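Local coordinates for protein pectate lyase (Erwinia chrysanthemi, PDB 1RU4) that cleaves pectate, the polygalacturonate of plant cell walls, by an eliminative lyase reaction, using a right-handed parallel beta-helix fold, at residues Phe110-Gly114 with Asp115-Phe119. Sequence-based numbering, arbitrary orientation.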
loop_
_atom_site.group_PDB
_atom_site.type_symbol
_atom_site.label_atom_id
_atom_site.label_comp_id
_atom_site.label_asym_id
_atom_site.label_seq_id
_atom_site.Cartn_x
_atom_site.Cartn_y
_atom_site.Cartn_z
ATOM N N PHE A 110 -6.057 -5.497 13.023
ATOM C CA PHE A 110 -5.949 -6.907 12.641
ATOM C C PHE A 110 -4.524 -7.392 12.919
ATOM O O PHE A 110 -3.567 -6.863 12.360
ATOM C CB PHE A 110 -6.232 -7.098 11.144
ATOM C CG PHE A 110 -7.682 -6.953 10.750
ATOM C CD1 PHE A 110 -8.659 -6.598 11.677
ATOM C CD2 PHE A 110 -8.064 -7.178 9.430
ATOM C CE1 PHE A 110 -9.995 -6.469 11.291
ATOM C CE2 PHE A 110 -9.395 -7.053 9.034
ATOM C CZ PHE A 110 -10.363 -6.698 9.966
ATOM N N TYR A 111 -4.385 -8.388 13.789
ATOM C CA TYR A 111 -3.081 -8.988 14.066
ATOM C C TYR A 111 -3.075 -10.346 13.367
ATOM O O TYR A 111 -3.703 -11.297 13.832
ATOM C CB TYR A 111 -2.885 -9.147 15.579
ATOM C CG TYR A 111 -1.530 -9.671 16.025
ATOM C CD1 TYR A 111 -1.410 -10.399 17.207
ATOM C CD2 TYR A 111 -0.369 -9.416 15.290
ATOM C CE1 TYR A 111 -0.173 -10.858 17.653
ATOM C CE2 TYR A 111 0.881 -9.875 15.731
ATOM C CZ TYR A 111 0.966 -10.593 16.915
ATOM O OH TYR A 111 2.185 -11.050 17.368
ATOM N N VAL A 112 -2.407 -10.411 12.219
ATOM C CA VAL A 112 -2.403 -11.624 11.404
ATOM C C VAL A 112 -1.156 -12.471 11.644
ATOM O O VAL A 112 -0.084 -12.184 11.113
ATOM C CB VAL A 112 -2.534 -11.281 9.895
ATOM C CG1 VAL A 112 -2.660 -12.552 9.062
ATOM C CG2 VAL A 112 -3.742 -10.378 9.662
ATOM N N THR A 113 -1.306 -13.510 12.464
ATOM C CA THR A 113 -0.196 -14.403 12.787
ATOM C C THR A 113 -0.266 -15.698 11.986
ATOM O O THR A 113 0.740 -16.397 11.831
ATOM C CB THR A 113 -0.166 -14.749 14.290
ATOM O OG1 THR A 113 -1.343 -15.491 14.639
ATOM C CG2 THR A 113 -0.110 -13.485 15.125
ATOM N N GLY A 114 -1.463 -16.014 11.493
ATOM C CA GLY A 114 -1.662 -17.211 10.697
ATOM C C GLY A 114 -1.296 -17.022 9.236
ATOM O O GLY A 114 -0.906 -15.927 8.821
ATOM N N ASP A 115 -1.427 -18.096 8.461
ATOM C CA ASP A 115 -1.079 -18.095 7.043
ATOM C C ASP A 115 -2.308 -18.268 6.153
ATOM O O ASP A 115 -3.359 -18.723 6.601
ATOM C CB ASP A 115 -0.113 -19.249 6.721
ATOM C CG ASP A 115 1.180 -19.199 7.518
ATOM O OD1 ASP A 115 1.821 -20.263 7.646
ATOM O OD2 ASP A 115 1.573 -18.120 8.002
ATOM N N TYR A 116 -2.143 -17.922 4.880
ATOM C CA TYR A 116 -3.160 -18.134 3.852
ATOM C C TYR A 116 -4.534 -17.512 4.090
ATOM O O TYR A 116 -5.565 -18.143 3.843
ATOM C CB TYR A 116 -3.291 -19.630 3.531
ATOM C CG TYR A 116 -2.071 -20.216 2.854
ATOM C CD1 TYR A 116 -1.130 -20.948 3.580
ATOM C CD2 TYR A 116 -1.850 -20.029 1.490
ATOM C CE1 TYR A 116 0.003 -21.477 2.963
ATOM C CE2 TYR A 116 -0.719 -20.553 0.864
ATOM C CZ TYR A 116 0.201 -21.275 1.608
ATOM O OH TYR A 116 1.321 -21.789 0.997
ATOM N N TRP A 117 -4.543 -16.279 4.582
ATOM C CA TRP A 117 -5.782 -15.517 4.700
ATOM C C TRP A 117 -5.959 -14.747 3.398
ATOM O O TRP A 117 -4.976 -14.389 2.748
ATOM C CB TRP A 117 -5.714 -14.528 5.868
ATOM C CG TRP A 117 -5.862 -15.171 7.204
ATOM C CD1 TRP A 117 -4.867 -15.700 7.973
ATOM C CD2 TRP A 117 -7.083 -15.394 7.918
ATOM N NE1 TRP A 117 -5.392 -16.245 9.119
ATOM C CE2 TRP A 117 -6.751 -16.071 9.112
ATOM C CE3 TRP A 117 -8.427 -15.085 7.665
ATOM C CZ2 TRP A 117 -7.715 -16.452 10.054
ATOM C CZ3 TRP A 117 -9.389 -15.463 8.604
ATOM C CH2 TRP A 117 -9.025 -16.139 9.784
ATOM N N TYR A 118 -7.207 -14.506 3.010
ATOM C CA TYR A 118 -7.480 -13.726 1.808
ATOM C C TYR A 118 -8.591 -12.720 2.103
ATOM O O TYR A 118 -9.766 -13.077 2.166
ATOM C CB TYR A 118 -7.869 -14.641 0.635
ATOM C CG TYR A 118 -7.673 -14.002 -0.724
ATOM C CD1 TYR A 118 -6.710 -14.486 -1.606
ATOM C CD2 TYR A 118 -8.415 -12.884 -1.106
ATOM C CE1 TYR A 118 -6.482 -13.867 -2.835
ATOM C CE2 TYR A 118 -8.197 -12.255 -2.331
ATOM C CZ TYR A 118 -7.225 -12.751 -3.187
ATOM O OH TYR A 118 -6.972 -12.115 -4.383
ATOM N N PHE A 119 -8.194 -11.466 2.312
ATOM C CA PHE A 119 -9.129 -10.380 2.613
ATOM C C PHE A 119 -9.489 -9.609 1.347
ATOM O O PHE A 119 -8.617 -9.317 0.532
ATOM C CB PHE A 119 -8.503 -9.397 3.610
ATOM C CG PHE A 119 -8.206 -9.987 4.961
ATOM C CD1 PHE A 119 -6.977 -10.585 5.217
ATOM C CD2 PHE A 119 -9.142 -9.909 5.991
ATOM C CE1 PHE A 119 -6.679 -11.098 6.479
ATOM C CE2 PHE A 119 -8.854 -10.417 7.256
ATOM C CZ PHE A 119 -7.620 -11.012 7.499
HETATM O O HOH W 1 1.584 -18.698 10.831
#
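The rings of Phe110 and Phe119 meet obliquely, with planes 31° apart, as the two side chains slide past one another in opposite directions. Their closest atoms are Phe110 CE2 and Phe119 CE2 at 3.8 Å. Phe94 meets Phe110 edge-to-face, and Phe72 does the same with Trp117. Within 110-114, the methyl Thr113 CG2 sits 3.5 Å above the centre of one face of the Tyr111 ring. The Trp117 indole receives the backbone of Gly114 at its edge, near the ring plane, where Trp117 CD1 lies 4.0 Å from Gly114 C. Obliquely to the same ring comes Val112 CG1, 4.0 Å from Trp117 CD1. Val112 CG1 stands anti to the backbone N (chi1 -175°), which leaves CG2 on the side of Phe119; a branched residue can thus serve two aromatic neighbours. Flat, apolar Phe rings suit this buried interior, as does the indole, whose NE1 hydrogen-bonds to Lys74 O. Gly114, lacking a side chain, lets the chain turn close against the indole. At the turn a water donates to both Thr113 O and Asp115 OD2, and Ser137 N donates to the same carboxylate oxygen, tying the bend to the next coil. The short strands 110-112 and 117-119, N-to-C directions 149° apart, do not pair; each belongs to a different parallel sheet, and their inward residues fill the hydrophobic interior of one coil of the right-handed parallel beta-helix.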